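Local coordinates for D-methionine-binding lipoprotein MetQ (PDB 4YAH) that binds methionine as the substrate-binding lipoprotein of an ATP-driven D-methionine permease, at residues 33-38 / 81-86; 101-106 / 230-235; 113-118 / 211-216; 122-127 / 217-222. All blocks are in the same frame, centred on the assembly; numbering follows the deposited sequence.

Contact 1: residues 33-38 / 81-86. With MET (methionine), chain B.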
loop_
_atom_site.group_PDB
_atom_site.type_symbol
_atom_site.label_atom_id
_atom_site.label_comp_id
_atom_site.label_asym_id
_atom_site.label_seq_id
_atom_site.Cartn_x
_atom_site.Cartn_y
_atom_site.Cartn_z
ATOM N N ILE A 33 -8.349 -16.453 14.790
ATOM C CA ILE A 33 -7.131 -15.899 14.223
ATOM C C ILE A 33 -7.208 -14.371 14.257
ATOM O O ILE A 33 -8.249 -13.804 13.990
ATOM C CB ILE A 33 -6.899 -16.411 12.768
ATOM C CG1 ILE A 33 -5.574 -15.908 12.206
ATOM C CG2 ILE A 33 -8.049 -16.024 11.859
ATOM C CD1 ILE A 33 -5.235 -16.493 10.837
ATOM N N LYS A 34 -6.107 -13.734 14.631
ATOM C CA LYS A 34 -6.027 -12.268 14.632
ATOM C C LYS A 34 -5.266 -11.810 13.385
ATOM O O LYS A 34 -4.143 -12.266 13.145
ATOM C CB LYS A 34 -5.325 -11.758 15.890
ATOM C CG LYS A 34 -6.077 -12.000 17.211
ATOM C CD LYS A 34 -5.402 -11.262 18.337
ATOM C CE LYS A 34 -6.157 -11.441 19.646
ATOM N NZ LYS A 34 -5.577 -10.618 20.745
ATOM N N VAL A 35 -5.870 -10.909 12.610
ATOM C CA VAL A 35 -5.245 -10.398 11.386
ATOM C C VAL A 35 -5.127 -8.889 11.437
ATOM O O VAL A 35 -6.121 -8.200 11.642
ATOM C CB VAL A 35 -6.032 -10.788 10.138
ATOM C CG1 VAL A 35 -5.275 -10.376 8.881
ATOM C CG2 VAL A 35 -6.293 -12.299 10.104
ATOM N N GLY A 36 -3.907 -8.387 11.255
ATOM C CA GLY A 36 -3.672 -6.953 11.233
ATOM C C GLY A 36 -3.949 -6.333 9.879
ATOM O O GLY A 36 -3.477 -6.824 8.853
ATOM N N VAL A 37 -4.715 -5.246 9.889
ATOM C CA VAL A 37 -5.126 -4.523 8.685
ATOM C C VAL A 37 -5.062 -3.030 8.951
ATOM O O VAL A 37 -4.964 -2.605 10.107
ATOM C CB VAL A 37 -6.554 -4.918 8.228
ATOM C CG1 VAL A 37 -6.627 -6.421 7.990
ATOM C CG2 VAL A 37 -7.598 -4.530 9.251
ATOM N N ILE A 38 -5.117 -2.231 7.885
ATOM C CA ILE A 38 -5.056 -0.775 8.039
ATOM C C ILE A 38 -6.457 -0.159 8.019
ATOM O O ILE A 38 -7.300 -0.540 7.194
ATOM C CB ILE A 38 -4.220 -0.114 6.931
ATOM C CG1 ILE A 38 -2.906 -0.860 6.711
ATOM C CG2 ILE A 38 -3.961 1.355 7.285
ATOM C CD1 ILE A 38 -2.004 -0.899 7.915
ATOM N N ILE A 81 -0.316 -10.844 16.760
ATOM C CA ILE A 81 -1.298 -11.215 15.751
ATOM C C ILE A 81 -0.740 -12.401 14.960
ATOM O O ILE A 81 0.461 -12.671 14.994
ATOM C CB ILE A 81 -1.634 -10.035 14.812
ATOM C CG1 ILE A 81 -0.369 -9.506 14.133
ATOM C CG2 ILE A 81 -2.327 -8.928 15.597
ATOM C CD1 ILE A 81 -0.623 -8.366 13.137
ATOM N N ASP A 82 -1.618 -13.109 14.263
ATOM C CA ASP A 82 -1.257 -14.309 13.511
ATOM C C ASP A 82 -0.810 -14.034 12.073
ATOM O O ASP A 82 -0.022 -14.794 11.487
ATOM C CB ASP A 82 -2.450 -15.253 13.462
ATOM C CG ASP A 82 -2.869 -15.760 14.853
ATOM O OD1 ASP A 82 -3.872 -15.255 15.416
ATOM O OD2 ASP A 82 -2.193 -16.672 15.380
ATOM N N ALA A 83 -1.353 -12.964 11.501
ATOM C CA ALA A 83 -1.122 -12.628 10.106
ATOM C C ALA A 83 -1.356 -11.149 9.951
ATOM O O ALA A 83 -1.986 -10.534 10.812
ATOM C CB ALA A 83 -2.053 -13.392 9.190
ATOM N N ASN A 84 -0.867 -10.564 8.862
ATOM C CA ASN A 84 -1.369 -9.252 8.495
ATOM C C ASN A 84 -1.574 -9.175 7.000
ATOM O O ASN A 84 -1.154 -10.051 6.240
ATOM C CB ASN A 84 -0.453 -8.119 9.005
ATOM C CG ASN A 84 0.970 -8.213 8.520
ATOM O OD1 ASN A 84 1.243 -8.459 7.335
ATOM N ND2 ASN A 84 1.907 -7.946 9.435
ATOM N N ALA A 85 -2.284 -8.133 6.589
ATOM C CA ALA A 85 -2.678 -8.000 5.210
ATOM C C ALA A 85 -2.609 -6.548 4.803
ATOM O O ALA A 85 -3.625 -5.842 4.828
ATOM C CB ALA A 85 -4.079 -8.560 5.005
ATOM N N PHE A 86 -1.410 -6.083 4.454
ATOM C CA PHE A 86 -1.239 -4.653 4.203
ATOM C C PHE A 86 -0.057 -4.242 3.334
ATOM O O PHE A 86 0.054 -3.063 3.008
ATOM C CB PHE A 86 -1.098 -3.908 5.544
ATOM C CG PHE A 86 0.305 -3.923 6.099
ATOM C CD1 PHE A 86 1.143 -2.840 5.917
ATOM C CD2 PHE A 86 0.800 -5.037 6.774
ATOM C CE1 PHE A 86 2.433 -2.849 6.403
ATOM C CE2 PHE A 86 2.091 -5.046 7.263
ATOM C CZ PHE A 86 2.905 -3.957 7.083
HETATM N N MET B . -1.431 -0.814 0.225
HETATM C CA MET B . -0.121 -0.206 -0.008
HETATM C C MET B . 0.105 -0.062 -1.494
HETATM O O MET B . -0.094 -1.044 -2.216
HETATM C CB MET B . 0.993 -1.057 0.608
HETATM C CG MET B . 2.370 -0.410 0.580
HETATM S SD MET B . 3.676 -1.428 1.299
HETATM C CE MET B . 3.294 -1.263 3.043
HETATM O OXT MET B . 0.507 1.021 -1.966
HETATM O O HOH W 1 -4.961 -3.510 5.289
#
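Strands 33-38 and 83-86 run parallel, 22° apart, with Val35 paired to Ala83 and Gly36 to Asn84. They are neighbouring strands of the mixed sheet in one lobe of this periplasmic-binding-protein fold. Gly36 N donates to Ala83 O and Gly36 O accepts from Ala85 N, both at 2.9 Å. Ile81 CD1 lies close over the glycine backbone, 3.8 Å from Gly36 N. At the start of the pairing, beside Ile33 and Lys34, Asp82 extends the ladder with its side chain. Its OD1 takes Lys34 N at 2.8 Å in an almost straight bond (179°), through the lone pair turned away from OD2. Asp82 N returns a bond to Lys34 O. Asp82 CG stands anti to its own carbonyl carbon (chi1 -63°), which carries the carboxylate across to strand 33-38. Asp82 CB meets Ile33 CG1 at 3.4 Å. With an alanine here, Lys34 N would probably be left without this acceptor. At the other end Ile38 CG1 rests on Phe86 CB, 3.7 Å away. Phe86 belongs to the methionine pocket. A water continues the ladder between Ile38 N and Ala85 O, and Phe86 O lies 3.3 Å from CB of the bound methionine.

Contact 2: residues 101-106 / 230-235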
loop_
_atom_site.group_PDB
_atom_site.type_symbol
_atom_site.label_atom_id
_atom_site.label_comp_id
_atom_site.label_asym_id
_atom_site.label_seq_id
_atom_site.Cartn_x
_atom_site.Cartn_y
_atom_site.Cartn_z
ATOM N N TYR A 101 13.095 -9.708 10.658
ATOM C CA TYR A 101 11.940 -10.586 10.882
ATOM C C TYR A 101 12.024 -11.856 10.040
ATOM O O TYR A 101 12.673 -11.869 8.996
ATOM C CB TYR A 101 10.627 -9.896 10.520
ATOM C CG TYR A 101 10.340 -8.584 11.172
ATOM C CD1 TYR A 101 10.523 -8.402 12.533
ATOM C CD2 TYR A 101 9.845 -7.522 10.415
ATOM C CE1 TYR A 101 10.223 -7.186 13.134
ATOM C CE2 TYR A 101 9.546 -6.304 11.003
ATOM C CZ TYR A 101 9.735 -6.150 12.363
ATOM O OH TYR A 101 9.450 -4.950 12.959
ATOM N N LYS A 102 11.338 -12.906 10.490
ATOM C CA LYS A 102 11.180 -14.121 9.691
ATOM C C LYS A 102 9.716 -14.265 9.278
ATOM O O LYS A 102 8.943 -15.026 9.861
ATOM C CB LYS A 102 11.671 -15.348 10.478
ATOM C CG LYS A 102 13.168 -15.297 10.801
ATOM C CD LYS A 102 14.023 -15.173 9.541
ATOM C CE LYS A 102 15.510 -15.267 9.848
ATOM N NZ LYS A 102 15.897 -16.601 10.387
ATOM N N LEU A 103 9.345 -13.485 8.268
ATOM C CA LEU A 103 7.979 -13.447 7.782
ATOM C C LEU A 103 7.937 -13.934 6.368
ATOM O O LEU A 103 8.919 -13.804 5.638
ATOM C CB LEU A 103 7.408 -12.038 7.824
ATOM C CG LEU A 103 7.617 -11.248 9.102
ATOM C CD1 LEU A 103 7.007 -9.867 8.974
ATOM C CD2 LEU A 103 7.024 -11.966 10.298
ATOM N N VAL A 104 6.775 -14.437 5.977
ATOM C CA VAL A 104 6.581 -14.961 4.639
ATOM C C VAL A 104 5.180 -14.672 4.118
ATOM O O VAL A 104 4.208 -14.565 4.885
ATOM C CB VAL A 104 6.832 -16.481 4.577
ATOM C CG1 VAL A 104 8.274 -16.806 4.951
ATOM C CG2 VAL A 104 5.872 -17.221 5.469
ATOM N N ALA A 105 5.099 -14.528 2.795
ATOM C CA ALA A 105 3.832 -14.329 2.118
ATOM C C ALA A 105 3.108 -15.652 1.957
ATOM O O ALA A 105 3.711 -16.641 1.541
ATOM C CB ALA A 105 4.064 -13.695 0.752
ATOM N N VAL A 106 1.815 -15.662 2.255
ATOM C CA VAL A 106 0.997 -16.853 2.113
ATOM C C VAL A 106 -0.138 -16.645 1.129
ATOM O O VAL A 106 -0.977 -17.521 0.939
ATOM C CB VAL A 106 0.415 -17.321 3.483
ATOM C CG1 VAL A 106 1.555 -17.723 4.428
ATOM C CG2 VAL A 106 -0.462 -16.247 4.122
ATOM N N LEU A 230 -0.088 -8.459 0.002
ATOM C CA LEU A 230 0.116 -9.821 0.485
ATOM C C LEU A 230 -0.573 -10.043 1.816
ATOM O O LEU A 230 -0.735 -9.113 2.604
ATOM C CB LEU A 230 1.605 -10.096 0.678
ATOM C CG LEU A 230 2.538 -9.756 -0.478
ATOM C CD1 LEU A 230 3.966 -9.743 0.039
ATOM C CD2 LEU A 230 2.370 -10.765 -1.588
ATOM N N ILE A 231 -0.936 -11.296 2.066
ATOM C CA ILE A 231 -1.210 -11.779 3.418
ATOM C C ILE A 231 0.096 -12.404 3.855
ATOM O O ILE A 231 0.701 -13.191 3.098
ATOM C CB ILE A 231 -2.357 -12.786 3.456
ATOM C CG1 ILE A 231 -3.644 -12.100 3.001
ATOM C CG2 ILE A 231 -2.556 -13.341 4.885
ATOM C CD1 ILE A 231 -4.733 -13.040 2.538
ATOM N N VAL A 232 0.561 -11.994 5.033
ATOM C CA VAL A 232 1.862 -12.364 5.549
ATOM C C VAL A 232 1.743 -12.950 6.949
ATOM O O VAL A 232 0.964 -12.458 7.770
ATOM C CB VAL A 232 2.778 -11.148 5.574
ATOM C CG1 VAL A 232 4.079 -11.445 6.248
ATOM C CG2 VAL A 232 3.042 -10.694 4.156
ATOM N N THR A 233 2.531 -13.997 7.202
ATOM C CA THR A 233 2.602 -14.635 8.519
ATOM C C THR A 233 4.050 -14.769 8.936
ATOM O O THR A 233 4.953 -14.398 8.195
ATOM C CB THR A 233 1.982 -16.042 8.534
ATOM O OG1 THR A 233 2.793 -16.931 7.750
ATOM C CG2 THR A 233 0.568 -16.027 7.996
ATOM N N ARG A 234 4.275 -15.352 10.113
ATOM C CA ARG A 234 5.620 -15.761 10.481
ATOM C C ARG A 234 5.945 -17.058 9.745
ATOM O O ARG A 234 5.055 -17.764 9.283
ATOM C CB ARG A 234 5.751 -15.968 11.990
ATOM C CG ARG A 234 5.531 -14.714 12.833
ATOM C CD ARG A 234 5.658 -15.050 14.312
ATOM N NE ARG A 234 4.703 -16.091 14.668
ATOM C CZ ARG A 234 3.418 -15.880 14.939
ATOM N NH1 ARG A 234 2.910 -14.647 14.921
ATOM N NH2 ARG A 234 2.634 -16.910 15.227
ATOM N N GLU A 235 7.228 -17.348 9.616
ATOM C CA GLU A 235 7.662 -18.635 9.088
ATOM C C GLU A 235 7.015 -19.769 9.876
ATOM O O GLU A 235 6.584 -20.772 9.289
ATOM C CB GLU A 235 9.185 -18.729 9.139
ATOM C CG GLU A 235 9.772 -20.102 8.792
ATOM C CD GLU A 235 9.538 -20.514 7.348
ATOM O OE1 GLU A 235 9.425 -19.617 6.478
ATOM O OE2 GLU A 235 9.470 -21.736 7.083
#
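Val104 and Thr233 face each other as a hydrogen-bonded antiparallel pair. Val104 N reaches Thr233 O, and Thr233 N returns to Val104 O, both at 2.9 Å. Val106 N adds a nearly straight bond to Ile231 O (2.8 Å, 175°), and Glu235 N closes the far end of the ladder on Lys102 O. On the face of Val104 and Thr233, Val106 crosses Thr233 at about a right angle. Its CG1 lies 3.6 Å from Thr233 OG1, while its CG2 meets Ile231 CG2 at 3.7 Å. The Thr233 hydroxyl sits between its own backbone N and carbonyl carbon (chi1 68°). From there it donates to Arg234 O, so this polar atom is satisfied among the valines. The Val104 and Glu235 side chains cross at a slant, with Val104 CG1 3.4 Å from Glu235 OE1.

These are adjacent strands of the six-stranded mixed sheet, and 230-234 runs against both its neighbours, 83-88 and 103-111. On the other face Val232 CG1 packs on Leu103 CB at 3.7 Å, and Ala105 CB touches Leu230 CD1 at 4.0 Å. Leu103 CD2 also reaches the Arg234 chain at CG.

A helix backs part of each face. Leu103 is backed by Leu92 and Leu96 of helix 89-99, and Val106 by Val243 and Val247 of helix 241-250. The guanidinium of Arg234 bonds to Leu76 O and forms a salt bridge with Asp236, while Glu235 pairs with Lys238.

Contact 3: residues 113-118 / 211-216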
loop_
_atom_site.group_PDB
_atom_site.type_symbol
_atom_site.label_atom_id
_atom_site.label_comp_id
_atom_site.label_asym_id
_atom_site.label_seq_id
_atom_site.Cartn_x
_atom_site.Cartn_y
_atom_site.Cartn_z
ATOM N N PRO A 113 -2.788 0.488 -7.692
ATOM C CA PRO A 113 -1.908 1.397 -8.435
ATOM C C PRO A 113 -1.903 2.781 -7.791
ATOM O O PRO A 113 -2.952 3.332 -7.473
ATOM C CB PRO A 113 -2.511 1.401 -9.844
ATOM C CG PRO A 113 -3.200 0.038 -9.955
ATOM C CD PRO A 113 -3.795 -0.136 -8.563
ATOM N N ILE A 114 -0.711 3.294 -7.542
ATOM C CA ILE A 114 -0.567 4.497 -6.747
ATOM C C ILE A 114 -0.702 5.731 -7.638
ATOM O O ILE A 114 -0.378 5.694 -8.825
ATOM C CB ILE A 114 0.774 4.503 -5.998
ATOM C CG1 ILE A 114 0.723 5.462 -4.816
ATOM C CG2 ILE A 114 1.940 4.770 -6.945
ATOM C CD1 ILE A 114 1.916 5.293 -3.876
ATOM N N ALA A 115 -1.192 6.815 -7.047
ATOM C CA ALA A 115 -1.468 8.033 -7.807
ATOM C C ALA A 115 -0.880 9.271 -7.147
ATOM O O ALA A 115 -0.556 9.274 -5.961
ATOM C CB ALA A 115 -2.956 8.199 -7.990
ATOM N N GLY A 116 -0.711 10.305 -7.964
ATOM C CA GLY A 116 -0.356 11.635 -7.497
ATOM C C GLY A 116 -1.618 12.474 -7.371
ATOM O O GLY A 116 -2.502 12.404 -8.226
ATOM N N TYR A 117 -1.701 13.240 -6.290
ATOM C CA TYR A 117 -2.882 14.031 -5.953
ATOM C C TYR A 117 -2.487 15.445 -5.612
ATOM O O TYR A 117 -1.353 15.694 -5.223
ATOM C CB TYR A 117 -3.637 13.451 -4.751
ATOM C CG TYR A 117 -4.076 12.012 -4.875
ATOM C CD1 TYR A 117 -5.324 11.685 -5.380
ATOM C CD2 TYR A 117 -3.241 10.969 -4.475
ATOM C CE1 TYR A 117 -5.736 10.359 -5.483
ATOM C CE2 TYR A 117 -3.636 9.643 -4.571
ATOM C CZ TYR A 117 -4.882 9.340 -5.076
ATOM O OH TYR A 117 -5.303 8.031 -5.178
ATOM N N SER A 118 -3.440 16.368 -5.726
ATOM C CA SER A 118 -3.195 17.741 -5.330
ATOM C C SER A 118 -4.487 18.454 -4.961
ATOM O O SER A 118 -5.535 18.162 -5.532
ATOM C CB SER A 118 -2.517 18.506 -6.457
ATOM O OG SER A 118 -2.333 19.840 -6.051
ATOM N N LEU A 211 -10.394 9.934 -1.560
ATOM C CA LEU A 211 -9.735 10.058 -2.855
ATOM C C LEU A 211 -9.449 8.685 -3.445
ATOM O O LEU A 211 -9.100 7.751 -2.720
ATOM C CB LEU A 211 -8.430 10.833 -2.728
ATOM C CG LEU A 211 -8.534 12.229 -2.125
ATOM C CD1 LEU A 211 -7.149 12.851 -2.016
ATOM C CD2 LEU A 211 -9.438 13.085 -2.961
ATOM N N THR A 212 -9.606 8.575 -4.755
ATOM C CA THR A 212 -9.196 7.382 -5.494
ATOM C C THR A 212 -8.449 7.783 -6.749
ATOM O O THR A 212 -8.639 8.880 -7.266
ATOM C CB THR A 212 -10.376 6.491 -5.920
ATOM O OG1 THR A 212 -11.201 7.196 -6.856
ATOM C CG2 THR A 212 -11.187 6.047 -4.720
ATOM N N PRO A 213 -7.586 6.888 -7.257
ATOM C CA PRO A 213 -6.834 7.266 -8.447
ATOM C C PRO A 213 -7.721 7.672 -9.616
ATOM O O PRO A 213 -7.426 8.682 -10.265
ATOM C CB PRO A 213 -6.039 5.985 -8.764
ATOM C CG PRO A 213 -5.786 5.413 -7.414
ATOM C CD PRO A 213 -7.071 5.638 -6.662
ATOM N N ALA A 214 -8.786 6.927 -9.893
ATOM C CA ALA A 214 -9.542 7.194 -11.120
ATOM C C ALA A 214 -10.296 8.511 -11.025
ATOM O O ALA A 214 -10.500 9.178 -12.031
ATOM C CB ALA A 214 -10.501 6.083 -11.418
ATOM N N LYS A 215 -10.715 8.879 -9.825
ATOM C CA LYS A 215 -11.549 10.067 -9.662
ATOM C C LYS A 215 -10.712 11.307 -9.441
ATOM O O LYS A 215 -11.046 12.376 -9.937
ATOM C CB LYS A 215 -12.518 9.891 -8.492
ATOM C CG LYS A 215 -13.445 11.077 -8.275
ATOM C CD LYS A 215 -14.343 11.313 -9.483
ATOM C CE LYS A 215 -15.445 12.323 -9.177
ATOM N NZ LYS A 215 -14.899 13.626 -8.704
ATOM N N ASP A 216 -9.608 11.161 -8.720
ATOM C CA ASP A 216 -8.881 12.319 -8.210
ATOM C C ASP A 216 -7.422 12.374 -8.626
ATOM O O ASP A 216 -6.773 13.422 -8.507
ATOM C CB ASP A 216 -8.994 12.329 -6.692
ATOM C CG ASP A 216 -10.427 12.247 -6.233
ATOM O OD1 ASP A 216 -11.136 13.279 -6.346
ATOM O OD2 ASP A 216 -10.851 11.158 -5.785
HETATM O O HOH W 2 -6.054 15.239 -6.708
#
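Asp216 O and Ser118 N meet through a water bonded to Asp216 O at 2.7 Å and to Ser118 N at 3.0 Å. The water bridges the end of the short helix 213-216 to the chain just past strand 115-117. That strand belongs to the mixed sheet of the second lobe of the binding-protein fold. Thr212 is the N-cap of the helix, and its OG1 accepts a weak bond from Lys215 N. Asp216 reaches back along the turn, and its OD2 takes Thr212 N at 3.0 Å through the lone pair turned away from OD1. This ties the two ends of the turn together.

The Tyr117 side chain lies between strand and helix. With CG anti to its own carbonyl carbon (chi1 -56°), the ring extends toward the helix start. Asp216 CB and Thr212 C lie at its edge, in the ring plane. Leu211 comes past the ring in the opposite direction, its CB 3.9 Å from Tyr117 CE1. The phenol oxygen lies over the start of the helix, with Pro213 CD 3.3 Å from Tyr117 OH. Pro213 N is equally near but has no hydrogen to offer. A serine in place of Tyr117 would probably open a gap beside Leu211 CB and leave Asp216 CB without the ring edge and Pro213 CD without the phenol oxygen. Tyr117 also touches Ala206 of helix 203-206. Back toward the beginning of the strand, Pro213 sits against Ala115, CB to CB at 3.9 Å, and Pro213 CG lies 3.5 Å from Pro113 O, in the loop before it.

Contact 4: residues 122-127 / 217-222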
loop_
_atom_site.group_PDB
_atom_site.type_symbol
_atom_site.label_atom_id
_atom_site.label_comp_id
_atom_site.label_asym_id
_atom_site.label_seq_id
_atom_site.Cartn_x
_atom_site.Cartn_y
_atom_site.Cartn_z
ATOM N N LYS A 122 -4.638 20.959 -10.952
ATOM C CA LYS A 122 -5.416 19.915 -11.606
ATOM C C LYS A 122 -4.593 19.206 -12.676
ATOM O O LYS A 122 -4.993 18.171 -13.185
ATOM C CB LYS A 122 -6.681 20.499 -12.236
ATOM C CG LYS A 122 -7.886 20.587 -11.293
ATOM C CD LYS A 122 -8.372 22.017 -11.095
ATOM C CE LYS A 122 -8.750 22.705 -12.408
ATOM N NZ LYS A 122 -9.466 24.001 -12.191
ATOM N N SER A 123 -3.451 19.790 -13.022
ATOM C CA SER A 123 -2.628 19.274 -14.110
ATOM C C SER A 123 -1.175 19.642 -13.897
ATOM O O SER A 123 -0.872 20.653 -13.244
ATOM C CB SER A 123 -3.119 19.838 -15.450
ATOM O OG SER A 123 -2.047 20.015 -16.348
ATOM N N LEU A 124 -0.273 18.864 -14.483
ATOM C CA LEU A 124 1.146 19.163 -14.370
ATOM C C LEU A 124 1.487 20.456 -15.105
ATOM O O LEU A 124 2.527 21.050 -14.844
ATOM C CB LEU A 124 1.995 18.008 -14.896
ATOM C CG LEU A 124 1.870 16.724 -14.057
ATOM C CD1 LEU A 124 2.777 15.628 -14.595
ATOM C CD2 LEU A 124 2.148 16.985 -12.564
ATOM N N ASP A 125 0.597 20.904 -15.989
ATOM C CA ASP A 125 0.770 22.209 -16.653
ATOM C C ASP A 125 0.871 23.337 -15.640
ATOM O O ASP A 125 1.450 24.389 -15.924
ATOM C CB ASP A 125 -0.399 22.522 -17.584
ATOM C CG ASP A 125 -0.400 21.681 -18.842
ATOM O OD1 ASP A 125 0.612 21.004 -19.122
ATOM O OD2 ASP A 125 -1.426 21.710 -19.557
ATOM N N GLU A 126 0.256 23.132 -14.473
ATOM C CA GLU A 126 0.191 24.160 -13.434
ATOM C C GLU A 126 1.277 24.041 -12.373
ATOM O O GLU A 126 1.326 24.846 -11.444
ATOM C CB GLU A 126 -1.145 24.113 -12.704
ATOM C CG GLU A 126 -2.403 24.219 -13.529
ATOM C CD GLU A 126 -3.628 23.857 -12.677
ATOM O OE1 GLU A 126 -3.919 24.578 -11.696
ATOM O OE2 GLU A 126 -4.286 22.836 -12.956
ATOM N N LEU A 127 2.121 23.024 -12.470
ATOM C CA LEU A 127 3.121 22.795 -11.437
ATOM C C LEU A 127 4.251 23.822 -11.534
ATOM O O LEU A 127 5.054 23.802 -12.467
ATOM C CB LEU A 127 3.668 21.368 -11.536
ATOM C CG LEU A 127 4.577 20.891 -10.410
ATOM C CD1 LEU A 127 3.830 20.873 -9.070
ATOM C CD2 LEU A 127 5.105 19.516 -10.728
ATOM N N GLY A 217 -6.907 11.269 -9.158
ATOM C CA GLY A 217 -5.510 11.209 -9.538
ATOM C C GLY A 217 -5.174 12.106 -10.711
ATOM O O GLY A 217 -5.883 12.130 -11.707
ATOM N N ILE A 218 -4.098 12.866 -10.573
ATOM C CA ILE A 218 -3.550 13.623 -11.692
ATOM C C ILE A 218 -2.753 12.708 -12.623
ATOM O O ILE A 218 -2.673 12.936 -13.826
ATOM C CB ILE A 218 -2.664 14.736 -11.194
ATOM C CG1 ILE A 218 -3.482 15.703 -10.330
ATOM C CG2 ILE A 218 -2.031 15.489 -12.362
ATOM C CD1 ILE A 218 -2.650 16.749 -9.685
ATOM N N PHE A 219 -2.133 11.689 -12.044
ATOM C CA PHE A 219 -1.461 10.653 -12.812
ATOM C C PHE A 219 -1.463 9.421 -11.937
ATOM O O PHE A 219 -1.576 9.541 -10.723
ATOM C CB PHE A 219 -0.041 11.050 -13.213
ATOM C CG PHE A 219 0.800 11.565 -12.082
ATOM C CD1 PHE A 219 0.967 12.928 -11.882
ATOM C CD2 PHE A 219 1.423 10.687 -11.209
ATOM C CE1 PHE A 219 1.746 13.399 -10.839
ATOM C CE2 PHE A 219 2.200 11.155 -10.172
ATOM C CZ PHE A 219 2.371 12.509 -9.990
ATOM N N VAL A 220 -1.364 8.264 -12.578
ATOM C CA VAL A 220 -1.516 6.979 -11.910
ATOM C C VAL A 220 -0.528 5.987 -12.498
ATOM O O VAL A 220 -0.290 5.952 -13.703
ATOM C CB VAL A 220 -2.953 6.427 -12.064
ATOM C CG1 VAL A 220 -3.151 5.197 -11.163
ATOM C CG2 VAL A 220 -3.962 7.495 -11.751
ATOM N N GLU A 221 0.068 5.216 -11.609
ATOM C CA GLU A 221 0.895 4.068 -11.937
ATOM C C GLU A 221 0.162 3.051 -12.815
ATOM O O GLU A 221 -1.054 2.900 -12.667
ATOM C CB GLU A 221 1.320 3.449 -10.613
ATOM C CG GLU A 221 2.385 2.388 -10.634
ATOM C CD GLU A 221 2.636 1.886 -9.211
ATOM O OE1 GLU A 221 1.665 1.393 -8.589
ATOM O OE2 GLU A 221 3.776 2.025 -8.712
ATOM N N ASP A 222 0.887 2.355 -13.704
ATOM C CA ASP A 222 0.305 1.245 -14.486
ATOM C C ASP A 222 -0.201 0.129 -13.581
ATOM O O ASP A 222 0.397 -0.137 -12.554
ATOM C CB ASP A 222 1.328 0.638 -15.460
ATOM C CG ASP A 222 1.758 1.592 -16.551
ATOM O OD1 ASP A 222 2.876 1.390 -17.084
ATOM O OD2 ASP A 222 0.990 2.524 -16.883
#
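An ST turn and a single 3-10 turn, in the loop that follows strand 115-117, pack against the start of the short, weakly bonded edge strand at about 219-220. Ile218 points its side chain at this loop. Its CG2 lies 4.2 Å from Ser123 CA and 4.4 Å from Leu124 CG, and its CG1 is 4.1 Å from Lys122 O. Leu124 then reaches on to Phe219. The two side chains cross at about a right angle, and Leu124 CD2 comes to the edge of the ring near its plane, 4.0 Å from Phe219 CE1. Phe219 CG stands between its backbone N and carbonyl carbon (chi1 50°), which brings the end of the ring nearer to Leu124. The ring is also packed by Leu148 and Leu149 of helix 139-151 and by Leu198 of the sheet.

Two side chains of the loop bond to its own backbone. Ser123 OG accepts from Asp125 N at 2.8 Å, which makes the ST turn. Glu126 folds back so that OE2 takes Lys122 N at 2.8 Å, from above the carboxylate plane. The junction with segment 217-222 rests mainly on aliphatic and aromatic carbons, with Lys122 O also touching Ile218. It is therefore a van der Waals contact, without directional bonds between the two segments.

The four contacts divide between two lobes, with the bound methionine in the cleft between them. Contacts 1 and 2 lie about 10 Å apart, centre to centre, in the six-stranded sheet, where strands 83-88 and 229-234 are neighbours. Contacts 3 and 4, about 9 Å apart between centres, each put one segment in the five-stranded sheet, where 115-117 and 219-220 are neighbours. The centres of contacts 1 and 3 are about 26 Å apart and those of contacts 2 and 4 about 35 Å. Contact 1 closes before contact 2 opens, and contacts 3 and 4 are nested within contact 2 with alternating segments. The chain thus leaves the first lobe, builds the second and returns, as in other two-lobed binding proteins.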